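Long-range contacts in 3-ketosteroid-delta4-5alpha-dehydrogenase (Rhodococcus jostii, PDB 4AT2), which probably uses its FAD cofactor to introduce the delta-4 double bond into 3-keto-5alpha-steroids, a step in steroid catabolism: residues G155-F160 / T371-F376; A312-P317 / R441-G446; P381-E386 / A437-G442. One frame throughout, in Å; residues are numbered along the deposited sequence.

Leaving helix 132-141, the chain first passes through 155-160 and reaches its partner only at 371-376, after helix 361-369, so contact 1 closes a loop of 210 residues. Contact 2 opens inside that loop, at the end of strand 309-313, and closes beyond it at 441-446; the two contacts therefore cross, and they touch through D316, T372 and T374. Contact 3 spans a shorter excursion, from 381-386 to 437-442, nested within contact 2 and ending on the same part of the chain, with R441 and G442 in common. Contacts 1 and 2 both line the steroid pocket, whereas contact 3 adds edge strand 383-385 to the sheet containing strand 435-439.

Contact 1: residues G155-F160 / T371-F376; sequences GWEPPF and TTATPF. With ASD (4-androstene-3-17-dione), chain B.
P159 and A373 mark the nearest backbone approach of the two irregular loops, their CA atoms 4.2 Å apart where the chain directions differ by 123°. Two waters join the segments: one accepts from W156 N and donates to T374 OG1, the other links backbone to backbone, from A373 N to E157 O. A373 CB packs 3.6 Å from E157 CG. T371 CG2 lies crosswise to P159, 3.8 Å from its CG, with the tip of F160 against the same methyl. T372 OG1 accepts from T374 N in an ST turn, and D316 takes hydrogen bonds from both threonine hydroxyls. With OG1 set between backbone N and carbonyl carbon (chi1 59°), T374 meets the W156 ring at its edge, while its CG2 faces the steroid D ring. The indole spreads beneath the steroid, C18 standing 3.4 Å above the ring plane and over its centre. A serine in place of W156 would probably leave C18 without the indole face beneath it and C19 without its neighbour at the rim. E157 OE2, hydrogen-bonded to T195, lies near C7. All three residues contribute to the 4-androstene-3,17-dione pocket, W156 on the methyl-bearing face, E157 and T374 along an edge.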
loop_
_atom_site.group_PDB
_atom_site.type_symbol
_atom_site.label_atom_id
_atom_site.label_comp_id
_atom_site.label_asym_id
_atom_site.label_seq_id
_atom_site.Cartn_x
_atom_site.Cartn_y
_atom_site.Cartn_z
ATOM N N GLY A 155 -6.167 -16.713 -21.722
ATOM C CA GLY A 155 -4.735 -16.686 -22.003
ATOM C C GLY A 155 -4.119 -15.368 -21.577
ATOM O O GLY A 155 -4.829 -14.436 -21.203
ATOM N N TRP A 156 -2.796 -15.300 -21.651
ATOM C CA TRP A 156 -2.049 -14.108 -21.280
ATOM C C TRP A 156 -1.882 -13.161 -22.438
ATOM O O TRP A 156 -1.730 -11.954 -22.242
ATOM C CB TRP A 156 -0.680 -14.515 -20.751
ATOM C CG TRP A 156 -0.668 -15.016 -19.330
ATOM C CD1 TRP A 156 -0.365 -16.305 -18.878
ATOM C CD2 TRP A 156 -0.921 -14.238 -18.110
ATOM N NE1 TRP A 156 -0.424 -16.364 -17.507
ATOM C CE2 TRP A 156 -0.747 -15.163 -16.986
ATOM C CE3 TRP A 156 -1.251 -12.907 -17.844
ATOM C CZ2 TRP A 156 -0.896 -14.753 -15.659
ATOM C CZ3 TRP A 156 -1.410 -12.510 -16.505
ATOM C CH2 TRP A 156 -1.226 -13.413 -15.439
ATOM N N GLU A 157 -1.899 -13.701 -23.653
ATOM C CA GLU A 157 -1.885 -12.890 -24.874
ATOM C C GLU A 157 -2.458 -13.679 -26.058
ATOM O O GLU A 157 -2.644 -14.894 -25.963
ATOM C CB GLU A 157 -0.474 -12.367 -25.188
ATOM C CG GLU A 157 0.651 -13.369 -25.058
ATOM C CD GLU A 157 2.024 -12.714 -25.175
ATOM O OE1 GLU A 157 2.351 -12.206 -26.271
ATOM O OE2 GLU A 157 2.779 -12.704 -24.176
ATOM N N PRO A 158 -2.774 -12.989 -27.169
ATOM C CA PRO A 158 -3.286 -13.734 -28.318
ATOM C C PRO A 158 -2.182 -14.672 -28.830
ATOM O O PRO A 158 -1.043 -14.224 -28.979
ATOM C CB PRO A 158 -3.588 -12.629 -29.343
ATOM C CG PRO A 158 -3.684 -11.366 -28.552
ATOM C CD PRO A 158 -2.693 -11.542 -27.441
ATOM N N PRO A 159 -2.497 -15.964 -29.034
ATOM C CA PRO A 159 -1.511 -16.912 -29.583
ATOM C C PRO A 159 -1.099 -16.563 -31.006
ATOM O O PRO A 159 0.012 -16.900 -31.429
ATOM C CB PRO A 159 -2.253 -18.251 -29.575
ATOM C CG PRO A 159 -3.695 -17.912 -29.426
ATOM C CD PRO A 159 -3.718 -16.661 -28.593
ATOM N N PHE A 160 -1.990 -15.886 -31.725
ATOM C CA PHE A 160 -1.738 -15.498 -33.104
ATOM C C PHE A 160 -1.665 -13.971 -33.202
ATOM O O PHE A 160 -1.451 -13.286 -32.194
ATOM C CB PHE A 160 -2.809 -16.115 -34.016
ATOM C CG PHE A 160 -3.048 -17.585 -33.758
ATOM C CD1 PHE A 160 -2.043 -18.525 -34.010
ATOM C CD2 PHE A 160 -4.270 -18.038 -33.256
ATOM C CE1 PHE A 160 -2.255 -19.880 -33.766
ATOM C CE2 PHE A 160 -4.488 -19.393 -33.017
ATOM C CZ PHE A 160 -3.480 -20.313 -33.271
ATOM N N THR A 371 -5.381 -24.079 -27.011
ATOM C CA THR A 371 -4.491 -23.158 -27.705
ATOM C C THR A 371 -4.036 -22.042 -26.776
ATOM O O THR A 371 -4.862 -21.347 -26.184
ATOM C CB THR A 371 -5.192 -22.550 -28.936
ATOM O OG1 THR A 371 -5.649 -23.605 -29.795
ATOM C CG2 THR A 371 -4.245 -21.630 -29.709
ATOM N N THR A 372 -2.722 -21.859 -26.670
ATOM C CA THR A 372 -2.170 -20.835 -25.784
ATOM C C THR A 372 -0.875 -20.213 -26.306
ATOM O O THR A 372 -0.076 -20.879 -26.972
ATOM C CB THR A 372 -1.954 -21.360 -24.345
ATOM O OG1 THR A 372 -1.429 -20.304 -23.537
ATOM C CG2 THR A 372 -0.960 -22.549 -24.308
ATOM N N ALA A 373 -0.673 -18.935 -25.973
ATOM C CA ALA A 373 0.584 -18.250 -26.255
ATOM C C ALA A 373 1.688 -18.663 -25.275
ATOM O O ALA A 373 2.859 -18.370 -25.499
ATOM C CB ALA A 373 0.392 -16.735 -26.233
ATOM N N THR A 374 1.317 -19.339 -24.191
ATOM C CA THR A 374 2.267 -19.647 -23.117
ATOM C C THR A 374 2.271 -21.149 -22.768
ATOM O O THR A 374 2.002 -21.511 -21.632
ATOM C CB THR A 374 2.007 -18.783 -21.844
ATOM O OG1 THR A 374 0.674 -18.998 -21.361
ATOM C CG2 THR A 374 2.170 -17.293 -22.122
ATOM N N PRO A 375 2.581 -22.030 -23.748
ATOM C CA PRO A 375 2.596 -23.468 -23.433
ATOM C C PRO A 375 3.645 -23.825 -22.373
ATOM O O PRO A 375 3.510 -24.842 -21.692
ATOM C CB PRO A 375 2.930 -24.123 -24.786
ATOM C CG PRO A 375 3.707 -23.071 -25.510
ATOM C CD PRO A 375 3.041 -21.772 -25.125
ATOM N N PHE A 376 4.661 -22.974 -22.227
ATOM C CA PHE A 376 5.717 -23.159 -21.226
ATOM C C PHE A 376 5.211 -22.947 -19.792
ATOM O O PHE A 376 5.902 -23.277 -18.823
ATOM C CB PHE A 376 6.918 -22.249 -21.537
ATOM C CG PHE A 376 6.547 -20.807 -21.781
ATOM C CD1 PHE A 376 6.475 -19.904 -20.720
ATOM C CD2 PHE A 376 6.267 -20.347 -23.075
ATOM C CE1 PHE A 376 6.133 -18.572 -20.937
ATOM C CE2 PHE A 376 5.926 -19.014 -23.294
ATOM C CZ PHE A 376 5.857 -18.130 -22.223
HETATM C C1 ASD B . 2.450 -8.240 -17.809
HETATM C C10 ASD B . 1.740 -9.467 -18.411
HETATM C C11 ASD B . 3.340 -11.080 -17.176
HETATM C C12 ASD B . 4.290 -12.302 -17.211
HETATM C C13 ASD B . 3.687 -13.428 -18.045
HETATM C C14 ASD B . 3.361 -12.886 -19.436
HETATM C C15 ASD B . 3.193 -14.123 -20.330
HETATM C C16 ASD B . 4.309 -15.067 -19.851
HETATM C C17 ASD B . 4.602 -14.544 -18.453
HETATM C C18 ASD B . 2.530 -14.112 -17.309
HETATM C C19 ASD B . 0.558 -9.867 -17.523
HETATM C C2 ASD B . 1.589 -6.959 -17.773
HETATM C C3 ASD B . 0.821 -6.751 -19.062
HETATM C C4 ASD B . 0.794 -7.838 -20.072
HETATM C C5 ASD B . 1.164 -9.105 -19.771
HETATM C C6 ASD B . 0.929 -10.179 -20.826
HETATM C C7 ASD B . 2.035 -11.233 -20.842
HETATM C C8 ASD B . 2.287 -11.785 -19.439
HETATM C C9 ASD B . 2.769 -10.620 -18.538
HETATM O O1 ASD B . 0.250 -5.684 -19.283
HETATM O O2 ASD B . 5.474 -14.995 -17.721
HETATM O O HOH W 1 -1.388 -17.504 -22.527
HETATM O O HOH W 2 -2.917 -17.359 -24.985
#

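Contact 2: residues A312-P317 / R441-G446; sequences AFVCDP and RGFTLG. With ASD (4-androstene-3-17-dione), chain B.
A312 N donates to L445 O at 2.8 Å, with an N-H...O angle of 162°, approaching nearly in line with the carbonyl bond. It belongs to an antiparallel beta pairing in which strand 309-313 flanks strand 444-452: A312 and L445 are a hydrogen-bonded pair, F313 and T444 a non-hydrogen-bonded one. The return bond, from L445 N to A312 O, is weak at 3.4 Å. One step on, F443 O receives V314 N at 3.0 Å in the carbonyl plane; this hydrogen bond is joined by a weaker CA-H contact from F313. The pairing ends where V314 centres an inverse gamma turn, closed by C315 N to F313 O, that bends the chain toward the helix capped by D316.

The four paired residues divide between the sheet faces. F313, its CG anti to the backbone N (chi1 -174°), presents a ring edge to T444 CG2 on one face and brings CE1 to within 3.9 Å of F443 CB; the T444 hydroxyl is engaged with N353. On the other face A312 CB touches steroid C11 at 3.6 Å, and L445 CD2 touches both A312 CB and V314 CG1, backing two residues of the pocket. V314 and F443 flank the end of the pairing. V314 CG1, 3.7 Å from L445 CD2, also borders the steroid's 17-keto oxygen. The second V314 branch, CG2, packs 3.6 Å from F443 CD2, and the same ring turns its edge to V314 O, which lies 3.3 Å from F443 CD2.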
loop_
_atom_site.group_PDB
_atom_site.type_symbol
_atom_site.label_atom_id
_atom_site.label_comp_id
_atom_site.label_asym_id
_atom_site.label_seq_id
_atom_site.Cartn_x
_atom_site.Cartn_y
_atom_site.Cartn_z
ATOM N N ALA A 312 1.729 -10.932 -11.776
ATOM C CA ALA A 312 1.479 -12.026 -12.710
ATOM C C ALA A 312 1.453 -13.337 -11.934
ATOM O O ALA A 312 1.918 -13.396 -10.805
ATOM C CB ALA A 312 2.556 -12.059 -13.780
ATOM N N PHE A 313 0.914 -14.381 -12.555
ATOM C CA PHE A 313 0.723 -15.678 -11.914
ATOM C C PHE A 313 1.141 -16.685 -12.970
ATOM O O PHE A 313 0.458 -16.829 -13.985
ATOM C CB PHE A 313 -0.767 -15.813 -11.560
ATOM C CG PHE A 313 -1.121 -17.038 -10.758
ATOM C CD1 PHE A 313 -0.588 -17.244 -9.486
ATOM C CD2 PHE A 313 -2.052 -17.956 -11.249
ATOM C CE1 PHE A 313 -0.948 -18.356 -8.734
ATOM C CE2 PHE A 313 -2.412 -19.072 -10.507
ATOM C CZ PHE A 313 -1.867 -19.271 -9.245
ATOM N N VAL A 314 2.281 -17.348 -12.764
ATOM C CA VAL A 314 2.937 -18.058 -13.871
ATOM C C VAL A 314 2.423 -19.483 -14.092
ATOM O O VAL A 314 3.147 -20.470 -13.985
ATOM C CB VAL A 314 4.482 -17.981 -13.817
ATOM C CG1 VAL A 314 4.951 -16.565 -14.154
ATOM C CG2 VAL A 314 5.014 -18.452 -12.470
ATOM N N CYS A 315 1.144 -19.564 -14.418
ATOM C CA CYS A 315 0.511 -20.808 -14.801
ATOM C C CYS A 315 -0.405 -20.490 -15.978
ATOM O O CYS A 315 -0.921 -19.378 -16.085
ATOM C CB CYS A 315 -0.274 -21.384 -13.620
ATOM S SG CYS A 315 -1.022 -22.998 -13.952
ATOM N N ASP A 316 -0.601 -21.446 -16.876
ATOM C CA ASP A 316 -1.370 -21.159 -18.069
ATOM C C ASP A 316 -2.870 -21.010 -17.771
ATOM O O ASP A 316 -3.454 -21.868 -17.105
ATOM C CB ASP A 316 -1.176 -22.247 -19.120
ATOM C CG ASP A 316 -1.771 -21.852 -20.432
ATOM O OD1 ASP A 316 -1.168 -20.983 -21.092
ATOM O OD2 ASP A 316 -2.859 -22.365 -20.779
ATOM N N PRO A 317 -3.498 -19.938 -18.280
ATOM C CA PRO A 317 -4.926 -19.739 -18.006
ATOM C C PRO A 317 -5.870 -20.821 -18.534
ATOM O O PRO A 317 -6.964 -20.984 -17.993
ATOM C CB PRO A 317 -5.213 -18.378 -18.667
ATOM C CG PRO A 317 -3.904 -17.656 -18.564
ATOM C CD PRO A 317 -2.904 -18.740 -18.909
ATOM N N ARG A 441 2.007 -22.483 -5.006
ATOM C CA ARG A 441 2.556 -21.626 -3.950
ATOM C C ARG A 441 3.794 -20.904 -4.467
ATOM O O ARG A 441 4.650 -21.514 -5.106
ATOM C CB ARG A 441 2.881 -22.455 -2.709
ATOM C CG ARG A 441 1.630 -23.026 -2.062
ATOM C CD ARG A 441 1.958 -23.968 -0.922
ATOM N NE ARG A 441 2.637 -25.166 -1.388
ATOM C CZ ARG A 441 2.872 -26.221 -0.613
ATOM N NH1 ARG A 441 2.478 -26.209 0.655
ATOM N NH2 ARG A 441 3.500 -27.282 -1.102
ATOM N N GLY A 442 3.872 -19.594 -4.225
ATOM C CA GLY A 442 5.019 -18.808 -4.693
ATOM C C GLY A 442 5.127 -18.682 -6.204
ATOM O O GLY A 442 6.228 -18.711 -6.772
ATOM N N PHE A 443 3.981 -18.509 -6.860
ATOM C CA PHE A 443 3.925 -18.413 -8.315
ATOM C C PHE A 443 3.673 -16.995 -8.826
ATOM O O PHE A 443 3.331 -16.796 -9.986
ATOM C CB PHE A 443 2.862 -19.374 -8.867
ATOM C CG PHE A 443 3.428 -20.672 -9.360
ATOM C CD1 PHE A 443 4.088 -21.532 -8.486
ATOM C CD2 PHE A 443 3.311 -21.027 -10.699
ATOM C CE1 PHE A 443 4.618 -22.740 -8.935
ATOM C CE2 PHE A 443 3.843 -22.228 -11.152
ATOM C CZ PHE A 443 4.490 -23.078 -10.271
ATOM N N THR A 444 3.884 -16.005 -7.968
ATOM C CA THR A 444 3.641 -14.628 -8.371
ATOM C C THR A 444 4.929 -13.828 -8.501
ATOM O O THR A 444 5.947 -14.142 -7.875
ATOM C CB THR A 444 2.706 -13.917 -7.379
ATOM O OG1 THR A 444 3.282 -13.972 -6.070
ATOM C CG2 THR A 444 1.319 -14.584 -7.369
ATOM N N LEU A 445 4.880 -12.799 -9.338
ATOM C CA LEU A 445 5.973 -11.831 -9.444
ATOM C C LEU A 445 5.369 -10.584 -10.044
ATOM O O LEU A 445 4.320 -10.651 -10.677
ATOM C CB LEU A 445 7.116 -12.367 -10.317
ATOM C CG LEU A 445 6.887 -12.576 -11.819
ATOM C CD1 LEU A 445 8.182 -13.062 -12.454
ATOM C CD2 LEU A 445 5.754 -13.561 -12.099
ATOM N N GLY A 446 5.992 -9.432 -9.848
ATOM C CA GLY A 446 5.333 -8.231 -10.343
ATOM C C GLY A 446 6.200 -7.016 -10.536
ATOM O O GLY A 446 7.425 -7.074 -10.385
HETATM C C1 ASD B . 2.450 -8.240 -17.809
HETATM C C10 ASD B . 1.740 -9.467 -18.411
HETATM C C11 ASD B . 3.340 -11.080 -17.176
HETATM C C12 ASD B . 4.290 -12.302 -17.211
HETATM C C13 ASD B . 3.687 -13.428 -18.045
HETATM C C14 ASD B . 3.361 -12.886 -19.436
HETATM C C15 ASD B . 3.193 -14.123 -20.330
HETATM C C16 ASD B . 4.309 -15.067 -19.851
HETATM C C17 ASD B . 4.602 -14.544 -18.453
HETATM C C18 ASD B . 2.530 -14.112 -17.309
HETATM C C19 ASD B . 0.558 -9.867 -17.523
HETATM C C2 ASD B . 1.589 -6.959 -17.773
HETATM C C3 ASD B . 0.821 -6.751 -19.062
HETATM C C4 ASD B . 0.794 -7.838 -20.072
HETATM C C5 ASD B . 1.164 -9.105 -19.771
HETATM C C6 ASD B . 0.929 -10.179 -20.826
HETATM C C7 ASD B . 2.035 -11.233 -20.842
HETATM C C8 ASD B . 2.287 -11.785 -19.439
HETATM C C9 ASD B . 2.769 -10.620 -18.538
HETATM O O1 ASD B . 0.250 -5.684 -19.283
HETATM O O2 ASD B . 5.474 -14.995 -17.721
#

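Contact 3: residues P381-E386 / A437-G442; sequences PKWAAE and ALDLRG
K382 and D439 both carry CG anti to the backbone N (chi1 177° and -171°), which lays the two side chains alongside each other, pointing the same way. A bend in the lysine chain at chi3 then delivers NZ to D439 OD2 at 2.8 Å, on the anti side of the carboxylate. R441 grips the same group side-on, NE bonding to OD1 and NH2 to OD2, the latter at 2.9 Å from above the carboxylate plane. OD1 further accepts R441 N from the opposite face to NE, closing an Asx turn.

The backbones meet in a classic beta bulge: K382 and W383 both face A437, whose O accepts K382 N at 3.0 Å and W383 N at 3.2 Å, while A437 N returns a bond to W383 O. Strand 383-385 is thereby joined to the edge of the antiparallel sheet beside strand 435-439. The W383 indole extends along 437-441, CE3 against A437 CB and CZ3 3.9 Å from D439 CB; K382 CG lies over the centre of one ring face, and R441 NH2 comes up at the ring edge. P381 packs beside L438 CD1, near Y364 of helix 361-369.

With each carboxylate oxygen taking two donors, the flat group is fixed in its rotation, and the two cations, K382 NZ and R441 NH2, 4.8 Å apart, are likely to keep D439 ionised and to have their mutual repulsion offset by it.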
loop_
_atom_site.group_PDB
_atom_site.type_symbol
_atom_site.label_atom_id
_atom_site.label_comp_id
_atom_site.label_asym_id
_atom_site.label_seq_id
_atom_site.Cartn_x
_atom_site.Cartn_y
_atom_site.Cartn_z
ATOM N N PRO A 381 0.865 -31.405 -12.627
ATOM C CA PRO A 381 0.384 -31.651 -11.269
ATOM C C PRO A 381 1.491 -32.208 -10.378
ATOM O O PRO A 381 2.298 -33.042 -10.830
ATOM C CB PRO A 381 -0.691 -32.733 -11.464
ATOM C CG PRO A 381 -1.062 -32.662 -12.906
ATOM C CD PRO A 381 0.214 -32.293 -13.602
ATOM N N LYS A 382 1.521 -31.766 -9.122
ATOM C CA LYS A 382 2.428 -32.349 -8.130
ATOM C C LYS A 382 1.824 -33.615 -7.526
ATOM O O LYS A 382 2.527 -34.622 -7.346
ATOM C CB LYS A 382 2.764 -31.343 -7.027
ATOM C CG LYS A 382 3.650 -31.935 -5.932
ATOM C CD LYS A 382 4.244 -30.883 -5.009
ATOM C CE LYS A 382 5.414 -30.157 -5.656
ATOM N NZ LYS A 382 5.919 -29.046 -4.798
ATOM N N TRP A 383 0.534 -33.561 -7.212
ATOM C CA TRP A 383 -0.160 -34.711 -6.628
ATOM C C TRP A 383 -1.282 -35.177 -7.499
ATOM O O TRP A 383 -1.930 -34.386 -8.173
ATOM C CB TRP A 383 -0.744 -34.378 -5.265
ATOM C CG TRP A 383 0.209 -33.806 -4.247
ATOM C CD1 TRP A 383 1.014 -34.499 -3.343
ATOM C CD2 TRP A 383 0.441 -32.388 -3.954
ATOM N NE1 TRP A 383 1.717 -33.628 -2.545
ATOM C CE2 TRP A 383 1.424 -32.347 -2.868
ATOM C CE3 TRP A 383 -0.041 -31.186 -4.481
ATOM C CZ2 TRP A 383 1.880 -31.145 -2.331
ATOM C CZ3 TRP A 383 0.431 -29.984 -3.934
ATOM C CH2 TRP A 383 1.371 -29.967 -2.891
ATOM N N ALA A 384 -1.534 -36.480 -7.484
ATOM C CA ALA A 384 -2.685 -37.041 -8.173
ATOM C C ALA A 384 -3.211 -38.226 -7.394
ATOM O O ALA A 384 -2.433 -39.040 -6.876
ATOM C CB ALA A 384 -2.334 -37.443 -9.597
ATOM N N ALA A 385 -4.533 -38.328 -7.320
ATOM C CA ALA A 385 -5.177 -39.348 -6.512
ATOM C C ALA A 385 -6.498 -39.770 -7.123
ATOM O O ALA A 385 -7.065 -39.059 -7.950
ATOM C CB ALA A 385 -5.395 -38.832 -5.093
ATOM N N GLU A 386 -6.991 -40.926 -6.692
ATOM C CA GLU A 386 -8.263 -41.457 -7.164
ATOM C C GLU A 386 -9.440 -40.708 -6.546
ATOM O O GLU A 386 -10.511 -40.650 -7.144
ATOM C CB GLU A 386 -8.379 -42.949 -6.823
ATOM C CG GLU A 386 -7.406 -43.854 -7.569
ATOM C CD GLU A 386 -7.594 -43.798 -9.075
ATOM O OE1 GLU A 386 -8.721 -44.065 -9.553
ATOM O OE2 GLU A 386 -6.613 -43.475 -9.788
ATOM N N ALA A 437 -3.687 -32.082 -8.173
ATOM C CA ALA A 437 -3.460 -30.737 -7.656
ATOM C C ALA A 437 -2.123 -30.212 -8.144
ATOM O O ALA A 437 -1.095 -30.897 -8.060
ATOM C CB ALA A 437 -3.527 -30.710 -6.137
ATOM N N LEU A 438 -2.143 -28.996 -8.671
ATOM C CA LEU A 438 -0.928 -28.278 -9.023
ATOM C C LEU A 438 -0.522 -27.434 -7.825
ATOM O O LEU A 438 -1.356 -26.735 -7.249
ATOM C CB LEU A 438 -1.174 -27.340 -10.211
ATOM C CG LEU A 438 -1.282 -27.897 -11.634
ATOM C CD1 LEU A 438 -2.421 -28.908 -11.780
ATOM C CD2 LEU A 438 -1.465 -26.720 -12.598
ATOM N N ASP A 439 0.761 -27.498 -7.471
ATOM C CA ASP A 439 1.318 -26.655 -6.409
ATOM C C ASP A 439 1.678 -25.284 -6.977
ATOM O O ASP A 439 2.658 -25.141 -7.712
ATOM C CB ASP A 439 2.562 -27.325 -5.811
ATOM C CG ASP A 439 3.072 -26.624 -4.567
ATOM O OD1 ASP A 439 2.582 -25.521 -4.237
ATOM O OD2 ASP A 439 3.986 -27.189 -3.922
ATOM N N LEU A 440 0.862 -24.287 -6.647
ATOM C CA LEU A 440 1.036 -22.941 -7.179
ATOM C C LEU A 440 1.364 -21.967 -6.051
ATOM O O LEU A 440 1.035 -20.781 -6.115
ATOM C CB LEU A 440 -0.210 -22.503 -7.965
ATOM C CG LEU A 440 -0.578 -23.408 -9.145
ATOM C CD1 LEU A 440 -1.898 -22.982 -9.784
ATOM C CD2 LEU A 440 0.525 -23.399 -10.181
ATOM N N ARG A 441 2.007 -22.483 -5.006
ATOM C CA ARG A 441 2.556 -21.626 -3.950
ATOM C C ARG A 441 3.794 -20.904 -4.467
ATOM O O ARG A 441 4.650 -21.514 -5.106
ATOM C CB ARG A 441 2.881 -22.455 -2.709
ATOM C CG ARG A 441 1.630 -23.026 -2.062
ATOM C CD ARG A 441 1.958 -23.968 -0.922
ATOM N NE ARG A 441 2.637 -25.166 -1.388
ATOM C CZ ARG A 441 2.872 -26.221 -0.613
ATOM N NH1 ARG A 441 2.478 -26.209 0.655
ATOM N NH2 ARG A 441 3.500 -27.282 -1.102
ATOM N N GLY A 442 3.872 -19.594 -4.225
ATOM C CA GLY A 442 5.019 -18.808 -4.693
ATOM C C GLY A 442 5.127 -18.682 -6.204
ATOM O O GLY A 442 6.228 -18.711 -6.772
#